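Local coordinates for protein molybdopterin converting factor, subunit 1 (Pyrococcus furiosus, PDB 1VJK) that is probably the small, ubiquitin-like MoaD-type subunit of molybdopterin synthase, which would carry the sulfur used to build molybdopterin during molybdenum cofactor synthesis, at residues A[12-17]-A[44-49]; A[31-36]-A[40-45]; A[56-61]-A[68-73]. One frame throughout, in Å; residues are numbered along the deposited sequence.

Contact 1: residues A[12-17]-A[44-49]; sequences VKVKYF and EEIKKR
Ile46 of helix 39-49 meets Val14 and Tyr16 of strand 10-16, two residues on the same side of the strand. The apolar part is small. Methyl CD1 of Ile46 lies 4.2 Å from CG1 of Val14, and the CG2 branch of Ile46, anti to the backbone N while CG1 is anti to the carbonyl carbon (chi1 -72°), comes to the edge of the Tyr16 ring, near its plane, with CE1 of Tyr16 4.3 Å away. Val14 CG1 in turn sits over a face of that ring, toward its rim. Tyr16 approaches from the opposite direction to Ile46, bringing its OH to 3.8 Å from CG1 of Ile46.

This is helix-on-sheet packing of the beta-grasp fold shared by ubiquitin and the ThiS/MoaD family: helix 39-49 packs on one face of the sheet, here against strand 10-16.

The polar groups are settled separately. Tyr16 OH is hydrogen-bonded to Glu29 on the adjacent strand. Along the helix, Arg49 NE makes a nearly straight salt bridge to Glu45 OE2 (2.9 Å, 175°), which accepts through its anti lone pair and lies in the guanidinium plane, while Arg49 NH1 forms a salt bridge with Glu29. Lys47 NZ pairs with Glu44 OE2 at 3.2 Å, on its syn side.

Contact 2: residues A[31-36]-A[40-45]; sequences IELPEG and RDLIEE
Leu33 and Leu42 meet at about a right angle, methyl CD1 of Leu33 coming to 4.0 Å from CB of Leu42. Leu42 does not aim straight at the strand from its backbone; its CG is anti to the backbone N (chi1 173°), and this turn helps bring the end of the side chain to the strand, where CD1 lies against both Ile31 and Leu33. There the one methyl serves both neighbours, 3.9 Å from CD1 of Ile31 and 4.0 Å from CD1 of Leu33.

Ile31 runs obliquely past both of its helix partners. Its CD1 end goes to Leu42, whereas the CG2 branch, anti to the backbone N, presses on the methylene CG of Glu45 at 3.7 Å. Leu33 and Glu45 slide past each other in opposite directions, with CD2 of Leu33 4.2 Å from CB of Glu45. The Glu45 chain bends at chi2 (68°), so that its aliphatic part lies against the strand while the carboxylate turns off to Arg49.

The strand 31-33 and the helix 40-45 run at 128° to each other, their axes 9.9 Å apart at the closest. They belong to strand 28-33, antiparallel to strand 10-16, and to the helix that follows it in the beta-grasp fold. Asp41, in the first turn of that helix, accepts through OD2 from the backbone N of Arg38, just before the helix.

Between strand and helix the grip is hydrocarbon against hydrocarbon, and Glu45 contributes through its CB and CG methylenes, which implies cohesion through shape and burial rather than through directional bonds.

Contact 3: residues A[56-61]-A[68-73]; sequences EVFGEG and VNIAVN
Backbone bonds join Val68 to the chain on both sides of Phe58: Val68 N donates to Val57 O at 3.0 Å, and Gly59 N returns a straighter bond to Val68 O at 2.8 Å (167°). Phe58 and Val68 thus form a single beta bridge, a short strand-like pairing just before strand 69-72. Val68 O has a second donor. The amide ND2 of Asn69 folds back to it at 2.9 Å, arriving above the carbonyl plane, while Gly59 N comes in close to the C=O axis; two bonds from different directions therefore hold this oxygen.

Apolar contact centres on Phe58 and Val68, which lie side by side and point the same way. CB of Val68 stands over one face of the ring in a CH-pi contact, 4.0 Å from the Phe58 ring centroid and 15° off the normal. With CG1 anti to the backbone N (chi1 -174°), Val68 sets that methyl 3.6 Å from CE1 of Phe58. Its other methyl, CG2, faces CB of Glu56 at 4.0 Å, and Ile70 CG2 touches the edge of the ring.

Where the pairing ends, a water takes over, accepting from Ile70 N and lying within hydrogen-bonding distance of Gly59 O and Gly61 O.

Within the beta-grasp fold, strand 69-72 is an outermost strand of the sheet, paired with strand 88-92 along its other edge. Phe58 packs against Ile43 and Lys47 of helix 39-49, and Val68 also reaches Val91 and Phe20, the latter on helix 19-24.

Helix 39-49 ties the three contacts together. Contacts 1 and 2, with centres about 9 Å apart, share Glu44 and Glu45 and rest on neighbouring strands: Val12 O lies 2.8 Å from Ile31 N, a probable hydrogen bond, and Val14 CG2 packs 3.8 Å from Ile31 CD1, so their apolar layers merge. Contact 3 follows later in the chain, at the far edge of the same sheet, its centre about 11 Å from contact 1 and 14 Å from contact 2. Phe58 makes the connection, meeting Lys47 CE through CE2 at 3.7 Å and Ile43 CG2 through CG at 3.8 Å. Together they span the helix-covered face of the beta-grasp sheet from edge to edge.

Contact 1: residues A[12-17]-A[44-49]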
ATOM      1  N   VAL A  12       1.507   9.340   4.475  1.00  9.47           N
ATOM      2  CA  VAL A  12       1.633   8.915   3.085  1.00  9.07           C
ATOM      3  C   VAL A  12       0.284   8.998   2.402  1.00 10.16           C
ATOM      4  O   VAL A  12      -0.782   8.875   3.050  1.00 11.73           O
ATOM      5  CB  VAL A  12       2.242   7.494   2.963  1.00 11.08           C
ATOM      6  CG1 VAL A  12       3.607   7.442   3.645  1.00 12.09           C
ATOM      7  CG2 VAL A  12       1.332   6.485   3.567  1.00 13.00           C
ATOM      8  N   LYS A  13       0.295   9.210   1.103  1.00  8.37           N
ATOM      9  CA  LYS A  13      -0.901   9.250   0.300  1.00  8.63           C
ATOM     10  C   LYS A  13      -1.013   7.920  -0.391  1.00 10.75           C
ATOM     11  O   LYS A  13      -0.149   7.572  -1.208  1.00 10.03           O
ATOM     12  CB  LYS A  13      -0.806  10.369  -0.739  1.00 12.90           C
ATOM     13  CG  LYS A  13      -2.001  10.477  -1.687  1.00 16.78           C
ATOM     14  CD  LYS A  13      -1.867  11.751  -2.547  1.00 19.69           C
ATOM     15  CE  LYS A  13      -3.023  11.906  -3.512  1.00 25.25           C
ATOM     16  NZ  LYS A  13      -2.877  13.108  -4.374  1.00 27.18           N
ATOM     17  N   VAL A  14      -2.055   7.168  -0.093  1.00  8.53           N
ATOM     18  CA  VAL A  14      -2.294   5.875  -0.714  1.00  8.87           C
ATOM     19  C   VAL A  14      -3.287   6.017  -1.841  1.00  9.59           C
ATOM     20  O   VAL A  14      -4.362   6.580  -1.628  1.00 12.22           O
ATOM     21  CB  VAL A  14      -2.794   4.821   0.307  1.00  9.18           C
ATOM     22  CG1 VAL A  14      -3.039   3.472  -0.363  1.00 10.46           C
ATOM     23  CG2 VAL A  14      -1.801   4.690   1.471  1.00  9.93           C
ATOM     24  N   LYS A  15      -2.922   5.541  -3.039  1.00  9.65           N
ATOM     25  CA  LYS A  15      -3.817   5.584  -4.198  1.00 10.12           C
ATOM     26  C   LYS A  15      -4.184   4.160  -4.550  1.00  9.91           C
ATOM     27  O   LYS A  15      -3.304   3.330  -4.842  1.00 10.64           O
ATOM     28  CB  LYS A  15      -3.163   6.294  -5.397  1.00 11.82           C
ATOM     29  CG  LYS A  15      -2.784   7.763  -5.167  1.00 14.38           C
ATOM     30  CD  LYS A  15      -2.161   8.358  -6.423  1.00 18.58           C
ATOM     31  CE  LYS A  15      -1.996   9.866  -6.311  1.00 24.46           C
ATOM     32  N   TYR A  16      -5.473   3.865  -4.518  1.00  8.67           N
ATOM     33  CA  TYR A  16      -5.980   2.544  -4.894  1.00  7.65           C
ATOM     34  C   TYR A  16      -6.394   2.533  -6.336  1.00  7.41           C
ATOM     35  O   TYR A  16      -6.911   3.536  -6.860  1.00 10.51           O
ATOM     36  CB  TYR A  16      -7.199   2.208  -4.018  1.00  9.32           C
ATOM     37  CG  TYR A  16      -6.886   2.174  -2.547  1.00  7.46           C
ATOM     38  CD1 TYR A  16      -6.270   1.059  -1.972  1.00  7.64           C
ATOM     39  CD2 TYR A  16      -7.222   3.233  -1.728  1.00  8.94           C
ATOM     40  CE1 TYR A  16      -5.965   1.007  -0.623  1.00 10.89           C
ATOM     41  CE2 TYR A  16      -6.944   3.198  -0.350  1.00  8.42           C
ATOM     42  CZ  TYR A  16      -6.307   2.066   0.184  1.00  9.96           C
ATOM     43  OH  TYR A  16      -6.004   2.035   1.545  1.00 12.17           O
ATOM     44  N   PHE A  17      -6.203   1.371  -6.972  1.00  8.37           N
ATOM     45  CA  PHE A  17      -6.532   1.208  -8.374  1.00  8.85           C
ATOM     46  C   PHE A  17      -7.468   0.055  -8.617  1.00  8.81           C
ATOM     47  O   PHE A  17      -7.443  -0.945  -7.902  1.00  8.38           O
ATOM     48  CB  PHE A  17      -5.242   0.981  -9.186  1.00 11.07           C
ATOM     49  CG  PHE A  17      -4.351   2.180  -9.236  1.00 14.07           C
ATOM     50  CD1 PHE A  17      -4.428   3.066 -10.313  1.00 18.58           C
ATOM     51  CD2 PHE A  17      -3.428   2.427  -8.212  1.00 13.80           C
ATOM     52  CE1 PHE A  17      -3.598   4.186 -10.375  1.00 20.53           C
ATOM     53  CE2 PHE A  17      -2.604   3.546  -8.249  1.00 14.73           C
ATOM     54  CZ  PHE A  17      -2.683   4.427  -9.341  1.00 20.19           C
ATOM     55  N   GLU A  44       0.116  -3.581   6.629  1.00  8.07           N
ATOM     56  CA  GLU A  44      -0.688  -3.991   7.787  1.00  8.57           C
ATOM     57  C   GLU A  44      -1.755  -2.993   8.172  1.00  9.86           C
ATOM     58  O   GLU A  44      -2.862  -3.399   8.589  1.00  9.51           O
ATOM     59  CB  GLU A  44       0.206  -4.342   8.972  1.00  9.51           C
ATOM     60  CG  GLU A  44       1.060  -5.585   8.713  1.00 11.85           C
ATOM     61  CD  GLU A  44       0.264  -6.784   8.218  1.00 15.30           C
ATOM     62  OE1 GLU A  44      -0.597  -7.281   8.976  1.00 16.48           O
ATOM     63  OE2 GLU A  44       0.483  -7.228   7.064  1.00 16.01           O
ATOM     64  N   GLU A  45      -1.460  -1.709   8.040  1.00  7.79           N
ATOM     65  CA  GLU A  45      -2.442  -0.691   8.363  1.00  7.03           C
ATOM     66  C   GLU A  45      -3.581  -0.678   7.342  1.00  8.01           C
ATOM     67  O   GLU A  45      -4.737  -0.483   7.737  1.00  7.40           O
ATOM     68  CB  GLU A  45      -1.776   0.694   8.480  1.00  8.79           C
ATOM     69  CG  GLU A  45      -2.745   1.858   8.749  1.00  8.00           C
ATOM     70  CD  GLU A  45      -3.399   1.845  10.126  1.00 12.82           C
ATOM     71  OE1 GLU A  45      -2.916   1.142  11.031  1.00 14.31           O
ATOM     72  OE2 GLU A  45      -4.409   2.564  10.315  1.00 13.66           O
ATOM     73  N   ILE A  46      -3.288  -0.900   6.047  1.00  8.16           N
ATOM     74  CA  ILE A  46      -4.357  -0.988   5.043  1.00  6.89           C
ATOM     75  C   ILE A  46      -5.312  -2.127   5.402  1.00  7.57           C
ATOM     76  O   ILE A  46      -6.548  -1.943   5.374  1.00  8.03           O
ATOM     77  CB  ILE A  46      -3.756  -1.156   3.640  1.00  5.62           C
ATOM     78  CG1 ILE A  46      -3.109   0.174   3.220  1.00  8.60           C
ATOM     79  CG2 ILE A  46      -4.817  -1.578   2.656  1.00  8.71           C
ATOM     80  CD1 ILE A  46      -2.213   0.063   2.024  1.00 11.46           C
ATOM     81  N   LYS A  47      -4.743  -3.266   5.782  1.00  7.56           N
ATOM     82  CA  LYS A  47      -5.542  -4.429   6.186  1.00  7.86           C
ATOM     83  C   LYS A  47      -6.371  -4.159   7.451  1.00  9.12           C
ATOM     84  O   LYS A  47      -7.512  -4.664   7.571  1.00 10.55           O
ATOM     85  CB  LYS A  47      -4.645  -5.645   6.386  1.00  7.85           C
ATOM     86  CG  LYS A  47      -3.993  -6.103   5.133  1.00 10.48           C
ATOM     87  CD  LYS A  47      -3.039  -7.268   5.458  1.00 12.20           C
ATOM     88  CE  LYS A  47      -2.343  -7.770   4.238  1.00 14.39           C
ATOM     89  NZ  LYS A  47      -1.209  -8.649   4.698  1.00 20.08           N
ATOM     90  N   LYS A  48      -5.824  -3.374   8.374  1.00  8.48           N
ATOM     91  CA  LYS A  48      -6.530  -3.024   9.595  1.00 10.79           C
ATOM     92  C   LYS A  48      -7.700  -2.089   9.303  1.00  9.40           C
ATOM     93  O   LYS A  48      -8.767  -2.210   9.923  1.00 12.40           O
ATOM     94  CB  LYS A  48      -5.561  -2.366  10.581  1.00 12.02           C
ATOM     95  CG  LYS A  48      -6.186  -1.982  11.910  1.00 15.13           C
ATOM     96  CD  LYS A  48      -5.137  -1.421  12.875  1.00 17.94           C
ATOM     97  CE  LYS A  48      -5.771  -1.122  14.218  1.00 23.36           C
ATOM     98  NZ  LYS A  48      -6.709   0.046  14.115  1.00 27.66           N
ATOM     99  N   ARG A  49      -7.519  -1.141   8.387  1.00  7.33           N
ATOM    100  CA  ARG A  49      -8.573  -0.195   8.066  1.00  7.36           C
ATOM    101  C   ARG A  49      -9.662  -0.811   7.201  1.00  8.69           C
ATOM    102  O   ARG A  49     -10.821  -0.406   7.247  1.00  9.70           O
ATOM    103  CB  ARG A  49      -7.987   0.991   7.317  1.00  7.88           C
ATOM    104  CG  ARG A  49      -7.149   1.856   8.164  1.00  9.33           C
ATOM    105  CD  ARG A  49      -6.730   3.089   7.437  1.00 10.96           C
ATOM    106  NE  ARG A  49      -5.923   3.958   8.306  1.00 11.65           N
ATOM    107  CZ  ARG A  49      -5.854   5.285   8.193  1.00  8.42           C
ATOM    108  NH1 ARG A  49      -6.505   5.925   7.226  1.00 12.25           N
ATOM    109  NH2 ARG A  49      -5.083   5.944   9.029  1.00 10.84           N
TER

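Contact 2: residues A[31-36]-A[40-45]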
ATOM      1  N   ILE A  31      -2.634   8.198   5.060  1.00  8.11           N
ATOM      2  CA  ILE A  31      -2.414   7.335   6.196  1.00  8.94           C
ATOM      3  C   ILE A  31      -1.224   7.829   7.001  1.00  9.61           C
ATOM      4  O   ILE A  31      -0.081   7.886   6.504  1.00 10.15           O
ATOM      5  CB  ILE A  31      -2.219   5.865   5.753  1.00  9.77           C
ATOM      6  CG1 ILE A  31      -3.476   5.375   5.010  1.00  8.27           C
ATOM      7  CG2 ILE A  31      -1.999   4.987   7.004  1.00 10.76           C
ATOM      8  CD1 ILE A  31      -3.551   3.896   4.731  1.00  9.70           C
ATOM      9  N   GLU A  32      -1.489   8.218   8.237  1.00  8.73           N
ATOM     10  CA  GLU A  32      -0.453   8.637   9.172  1.00  8.64           C
ATOM     11  C   GLU A  32       0.127   7.399   9.854  1.00  9.55           C
ATOM     12  O   GLU A  32      -0.611   6.562  10.379  1.00 12.64           O
ATOM     13  CB  GLU A  32      -1.033   9.602  10.197  1.00  8.46           C
ATOM     14  CG  GLU A  32      -1.501  10.941   9.598  1.00  9.17           C
ATOM     15  CD  GLU A  32      -2.051  11.940  10.622  1.00  9.86           C
ATOM     16  OE1 GLU A  32      -1.870  11.755  11.843  1.00  9.76           O
ATOM     17  OE2 GLU A  32      -2.647  12.977  10.213  1.00 11.83           O
ATOM     18  N   LEU A  33       1.453   7.288   9.820  1.00  9.34           N
ATOM     19  CA  LEU A  33       2.168   6.144  10.340  1.00 11.38           C
ATOM     20  C   LEU A  33       3.201   6.618  11.344  1.00 12.09           C
ATOM     21  O   LEU A  33       3.663   7.746  11.250  1.00 12.32           O
ATOM     22  CB  LEU A  33       2.867   5.389   9.191  1.00 11.36           C
ATOM     23  CG  LEU A  33       1.929   4.769   8.167  1.00 12.57           C
ATOM     24  CD1 LEU A  33       2.742   4.311   6.950  1.00 16.38           C
ATOM     25  CD2 LEU A  33       1.197   3.601   8.839  1.00 16.17           C
ATOM     26  N   PRO A  34       3.570   5.781  12.319  1.00 12.02           N
ATOM     27  CA  PRO A  34       4.600   6.163  13.282  1.00 12.22           C
ATOM     28  C   PRO A  34       5.968   6.308  12.633  1.00 13.09           C
ATOM     29  O   PRO A  34       6.254   5.707  11.591  1.00 13.18           O
ATOM     30  CB  PRO A  34       4.605   5.005  14.298  1.00 15.67           C
ATOM     31  CG  PRO A  34       3.432   4.206  14.013  1.00 15.92           C
ATOM     32  CD  PRO A  34       3.013   4.440  12.597  1.00 14.04           C
ATOM     33  N   GLU A  35       6.804   7.118  13.267  1.00 13.61           N
ATOM     34  CA  GLU A  35       8.198   7.253  12.907  1.00 15.20           C
ATOM     35  C   GLU A  35       8.822   5.879  12.636  1.00 11.76           C
ATOM     36  O   GLU A  35       8.605   4.935  13.390  1.00 13.53           O
ATOM     37  CB  GLU A  35       8.938   7.959  14.046  1.00 18.79           C
ATOM     38  CG  GLU A  35      10.429   8.147  13.816  1.00 21.48           C
ATOM     39  CD  GLU A  35      11.157   8.704  15.029  1.00 25.99           C
ATOM     40  OE1 GLU A  35      10.549   9.485  15.801  1.00 26.36           O
ATOM     41  OE2 GLU A  35      12.346   8.366  15.194  1.00 28.99           O
ATOM     42  N   GLY A  36       9.575   5.789  11.541  1.00 10.81           N
ATOM     43  CA  GLY A  36      10.290   4.568  11.192  1.00 10.42           C
ATOM     44  C   GLY A  36       9.462   3.586  10.383  1.00 11.39           C
ATOM     45  O   GLY A  36       9.930   2.483  10.053  1.00 10.63           O
ATOM     46  N   ARG A  40       6.013  -2.623   4.819  1.00  7.56           N
ATOM     47  CA  ARG A  40       5.243  -3.700   5.444  1.00  6.87           C
ATOM     48  C   ARG A  40       4.256  -3.178   6.520  1.00  7.52           C
ATOM     49  O   ARG A  40       3.170  -3.752   6.704  1.00  7.60           O
ATOM     50  CB  ARG A  40       6.177  -4.785   6.009  1.00  7.01           C
ATOM     51  CG  ARG A  40       7.036  -4.336   7.181  1.00  6.68           C
ATOM     52  CD  ARG A  40       7.781  -5.507   7.817  1.00  7.86           C
ATOM     53  NE  ARG A  40       8.785  -6.144   6.931  1.00  7.07           N
ATOM     54  CZ  ARG A  40       8.626  -7.298   6.300  1.00  7.03           C
ATOM     55  NH1 ARG A  40       7.490  -8.001   6.384  1.00  8.83           N
ATOM     56  NH2 ARG A  40       9.646  -7.775   5.579  1.00  8.62           N
ATOM     57  N   ASP A  41       4.636  -2.104   7.222  1.00  7.45           N
ATOM     58  CA  ASP A  41       3.747  -1.532   8.259  1.00  6.77           C
ATOM     59  C   ASP A  41       2.566  -0.877   7.610  1.00 10.11           C
ATOM     60  O   ASP A  41       1.445  -0.973   8.127  1.00  8.59           O
ATOM     61  CB  ASP A  41       4.487  -0.526   9.137  1.00  7.16           C
ATOM     62  CG  ASP A  41       5.773  -1.097   9.735  1.00  8.07           C
ATOM     63  OD1 ASP A  41       5.770  -2.213  10.273  1.00  8.24           O
ATOM     64  OD2 ASP A  41       6.823  -0.426   9.698  1.00 11.04           O
ATOM     65  N   LEU A  42       2.788  -0.229   6.478  1.00  7.40           N
ATOM     66  CA  LEU A  42       1.677   0.370   5.737  1.00  7.10           C
ATOM     67  C   LEU A  42       0.697  -0.697   5.236  1.00  8.12           C
ATOM     68  O   LEU A  42      -0.528  -0.519   5.366  1.00  8.17           O
ATOM     69  CB  LEU A  42       2.218   1.182   4.563  1.00  8.58           C
ATOM     70  CG  LEU A  42       1.160   1.730   3.605  1.00  8.82           C
ATOM     71  CD1 LEU A  42       0.149   2.685   4.342  1.00  9.87           C
ATOM     72  CD2 LEU A  42       1.840   2.413   2.415  1.00 11.17           C
ATOM     73  N   ILE A  43       1.216  -1.813   4.723  1.00  8.03           N
ATOM     74  CA  ILE A  43       0.351  -2.899   4.281  1.00  8.12           C
ATOM     75  C   ILE A  43      -0.498  -3.400   5.447  1.00  8.50           C
ATOM     76  O   ILE A  43      -1.728  -3.620   5.295  1.00  8.93           O
ATOM     77  CB  ILE A  43       1.188  -4.021   3.661  1.00  8.24           C
ATOM     78  CG1 ILE A  43       1.751  -3.540   2.332  1.00 11.45           C
ATOM     79  CG2 ILE A  43       0.336  -5.309   3.476  1.00  9.08           C
ATOM     80  CD1 ILE A  43       2.809  -4.490   1.683  1.00 11.28           C
ATOM     81  N   GLU A  44       0.116  -3.581   6.629  1.00  8.07           N
ATOM     82  CA  GLU A  44      -0.688  -3.991   7.787  1.00  8.57           C
ATOM     83  C   GLU A  44      -1.755  -2.993   8.172  1.00  9.86           C
ATOM     84  O   GLU A  44      -2.862  -3.399   8.589  1.00  9.51           O
ATOM     85  CB  GLU A  44       0.206  -4.342   8.972  1.00  9.51           C
ATOM     86  CG  GLU A  44       1.060  -5.585   8.713  1.00 11.85           C
ATOM     87  CD  GLU A  44       0.264  -6.784   8.218  1.00 15.30           C
ATOM     88  OE1 GLU A  44      -0.597  -7.281   8.976  1.00 16.48           O
ATOM     89  OE2 GLU A  44       0.483  -7.228   7.064  1.00 16.01           O
ATOM     90  N   GLU A  45      -1.460  -1.709   8.040  1.00  7.79           N
ATOM     91  CA  GLU A  45      -2.442  -0.691   8.363  1.00  7.03           C
ATOM     92  C   GLU A  45      -3.581  -0.678   7.342  1.00  8.01           C
ATOM     93  O   GLU A  45      -4.737  -0.483   7.737  1.00  7.40           O
ATOM     94  CB  GLU A  45      -1.776   0.694   8.480  1.00  8.79           C
ATOM     95  CG  GLU A  45      -2.745   1.858   8.749  1.00  8.00           C
ATOM     96  CD  GLU A  45      -3.399   1.845  10.126  1.00 12.82           C
ATOM     97  OE1 GLU A  45      -2.916   1.142  11.031  1.00 14.31           O
ATOM     98  OE2 GLU A  45      -4.409   2.564  10.315  1.00 13.66           O
TER

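Contact 3: residues A[56-61]-A[68-73]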
ATOM      1  N   GLU A  56      -6.288 -10.685   0.660  1.00 12.80           N
ATOM      2  CA  GLU A  56      -5.570 -10.384  -0.571  1.00 12.89           C
ATOM      3  C   GLU A  56      -4.077 -10.554  -0.348  1.00 12.10           C
ATOM      4  O   GLU A  56      -3.514 -10.044   0.623  1.00 14.14           O
ATOM      5  CB  GLU A  56      -5.867  -8.950  -1.035  1.00 11.48           C
ATOM      6  CG  GLU A  56      -7.348  -8.669  -1.229  1.00 12.20           C
ATOM      7  CD  GLU A  56      -7.908  -9.290  -2.496  1.00 12.61           C
ATOM      8  OE1 GLU A  56      -7.115  -9.738  -3.336  1.00 12.34           O
ATOM      9  OE2 GLU A  56      -9.159  -9.358  -2.638  1.00 13.59           O
ATOM     10  N   VAL A  57      -3.418 -11.241  -1.269  1.00 12.00           N
ATOM     11  CA  VAL A  57      -1.987 -11.475  -1.125  1.00 13.55           C
ATOM     12  C   VAL A  57      -1.196 -10.315  -1.735  1.00 10.58           C
ATOM     13  O   VAL A  57      -1.324 -10.026  -2.929  1.00 10.96           O
ATOM     14  CB  VAL A  57      -1.577 -12.805  -1.756  1.00 15.12           C
ATOM     15  CG1 VAL A  57      -0.069 -13.007  -1.686  1.00 12.65           C
ATOM     16  CG2 VAL A  57      -2.290 -13.953  -1.045  1.00 17.25           C
ATOM     17  N   PHE A  58      -0.419  -9.626  -0.898  1.00 11.61           N
ATOM     18  CA  PHE A  58       0.468  -8.558  -1.373  1.00  8.59           C
ATOM     19  C   PHE A  58       1.803  -9.138  -1.786  1.00 12.04           C
ATOM     20  O   PHE A  58       2.389  -9.960  -1.082  1.00 16.10           O
ATOM     21  CB  PHE A  58       0.706  -7.514  -0.271  1.00 11.45           C
ATOM     22  CG  PHE A  58      -0.481  -6.613   0.008  1.00 12.08           C
ATOM     23  CD1 PHE A  58      -0.411  -5.254  -0.281  1.00 12.21           C
ATOM     24  CD2 PHE A  58      -1.642  -7.118   0.589  1.00 11.95           C
ATOM     25  CE1 PHE A  58      -1.496  -4.402  -0.020  1.00 12.23           C
ATOM     26  CE2 PHE A  58      -2.739  -6.273   0.860  1.00 12.35           C
ATOM     27  CZ  PHE A  58      -2.652  -4.922   0.557  1.00 12.56           C
ATOM     28  N   GLY A  59       2.279  -8.686  -2.923  1.00 11.07           N
ATOM     29  CA  GLY A  59       3.591  -9.071  -3.384  1.00 10.99           C
ATOM     30  C   GLY A  59       4.650  -8.114  -2.883  1.00  9.88           C
ATOM     31  O   GLY A  59       4.384  -6.969  -2.458  1.00 11.36           O
ATOM     32  N   GLU A  60       5.882  -8.601  -2.926  1.00 11.79           N
ATOM     33  CA  GLU A  60       7.027  -7.772  -2.630  1.00 12.82           C
ATOM     34  C   GLU A  60       7.665  -7.388  -3.947  1.00 13.77           C
ATOM     35  O   GLU A  60       8.079  -8.277  -4.729  1.00 14.88           O
ATOM     36  CB  GLU A  60       8.004  -8.512  -1.732  1.00 14.24           C
ATOM     37  CG  GLU A  60       9.122  -7.612  -1.242  1.00 15.12           C
ATOM     38  CD  GLU A  60       9.888  -8.150  -0.042  1.00 20.37           C
ATOM     39  OE1 GLU A  60       9.859  -9.387   0.223  1.00 24.79           O
ATOM     40  OE2 GLU A  60      10.570  -7.339   0.612  1.00 15.89           O
ATOM     41  N   GLY A  61       7.753  -6.089  -4.204  1.00 17.21           N
ATOM     42  CA  GLY A  61       8.159  -5.584  -5.503  1.00 17.90           C
ATOM     43  C   GLY A  61       7.188  -6.023  -6.577  1.00 18.96           C
ATOM     44  O   GLY A  61       5.980  -6.204  -6.329  1.00 20.00           O
ATOM     45  N   VAL A  68      -1.981  -8.158  -5.187  1.00  8.29           N
ATOM     46  CA  VAL A  68      -1.712  -6.737  -5.069  1.00  8.53           C
ATOM     47  C   VAL A  68      -0.222  -6.524  -5.230  1.00  7.31           C
ATOM     48  O   VAL A  68       0.572  -7.265  -4.657  1.00 10.77           O
ATOM     49  CB  VAL A  68      -2.086  -6.196  -3.645  1.00  9.99           C
ATOM     50  CG1 VAL A  68      -1.945  -4.675  -3.577  1.00 12.69           C
ATOM     51  CG2 VAL A  68      -3.500  -6.601  -3.211  1.00 16.30           C
ATOM     52  N   ASN A  69       0.141  -5.471  -5.957  1.00  9.04           N
ATOM     53  CA  ASN A  69       1.497  -4.942  -5.922  1.00  8.51           C
ATOM     54  C   ASN A  69       1.421  -3.498  -5.493  1.00 10.95           C
ATOM     55  O   ASN A  69       0.366  -2.844  -5.616  1.00 11.51           O
ATOM     56  CB  ASN A  69       2.173  -4.983  -7.314  1.00 10.06           C
ATOM     57  CG  ASN A  69       2.644  -6.396  -7.760  1.00 11.61           C
ATOM     58  OD1 ASN A  69       3.265  -6.513  -8.823  1.00 10.98           O
ATOM     59  ND2 ASN A  69       2.351  -7.443  -6.977  1.00 10.17           N
ATOM     60  N   ILE A  70       2.536  -2.996  -4.972  1.00 10.18           N
ATOM     61  CA  ILE A  70       2.588  -1.584  -4.543  1.00 11.38           C
ATOM     62  C   ILE A  70       3.775  -0.889  -5.162  1.00  9.29           C
ATOM     63  O   ILE A  70       4.728  -1.546  -5.623  1.00 10.40           O
ATOM     64  CB  ILE A  70       2.600  -1.417  -2.993  1.00 13.50           C
ATOM     65  CG1 ILE A  70       3.914  -1.929  -2.369  1.00 13.78           C
ATOM     66  CG2 ILE A  70       1.323  -2.025  -2.345  1.00 13.24           C
ATOM     67  CD1 ILE A  70       5.051  -0.843  -2.263  1.00 14.86           C
ATOM     68  N   ALA A  71       3.709   0.426  -5.242  1.00  9.22           N
ATOM     69  CA  ALA A  71       4.838   1.221  -5.691  1.00 10.22           C
ATOM     70  C   ALA A  71       4.901   2.454  -4.842  1.00  8.51           C
ATOM     71  O   ALA A  71       3.868   3.024  -4.442  1.00  8.96           O
ATOM     72  CB  ALA A  71       4.715   1.593  -7.178  1.00 10.27           C
ATOM     73  N   VAL A  72       6.112   2.878  -4.522  1.00  8.81           N
ATOM     74  CA  VAL A  72       6.333   4.096  -3.759  1.00  8.84           C
ATOM     75  C   VAL A  72       6.940   5.150  -4.658  1.00  8.64           C
ATOM     76  O   VAL A  72       8.049   4.940  -5.190  1.00  9.25           O
ATOM     77  CB  VAL A  72       7.257   3.860  -2.554  1.00  7.82           C
ATOM     78  CG1 VAL A  72       7.497   5.192  -1.804  1.00 11.22           C
ATOM     79  CG2 VAL A  72       6.657   2.801  -1.615  1.00 11.46           C
ATOM     80  N   ASN A  73       6.237   6.267  -4.839  1.00  8.07           N
ATOM     81  CA  ASN A  73       6.636   7.310  -5.792  1.00  8.98           C
ATOM     82  C   ASN A  73       7.025   6.711  -7.152  1.00  9.23           C
ATOM     83  O   ASN A  73       8.034   7.103  -7.770  1.00 10.71           O
ATOM     84  CB  ASN A  73       7.775   8.150  -5.205  1.00  9.40           C
ATOM     85  CG  ASN A  73       7.392   8.772  -3.902  1.00  9.67           C
ATOM     86  OD1 ASN A  73       6.250   9.221  -3.747  1.00 11.12           O
ATOM     87  ND2 ASN A  73       8.305   8.795  -2.956  1.00 10.56           N
TER
HETATM   88  O   HOH W   1       4.492  -5.067  -4.523  1.00 20.19           O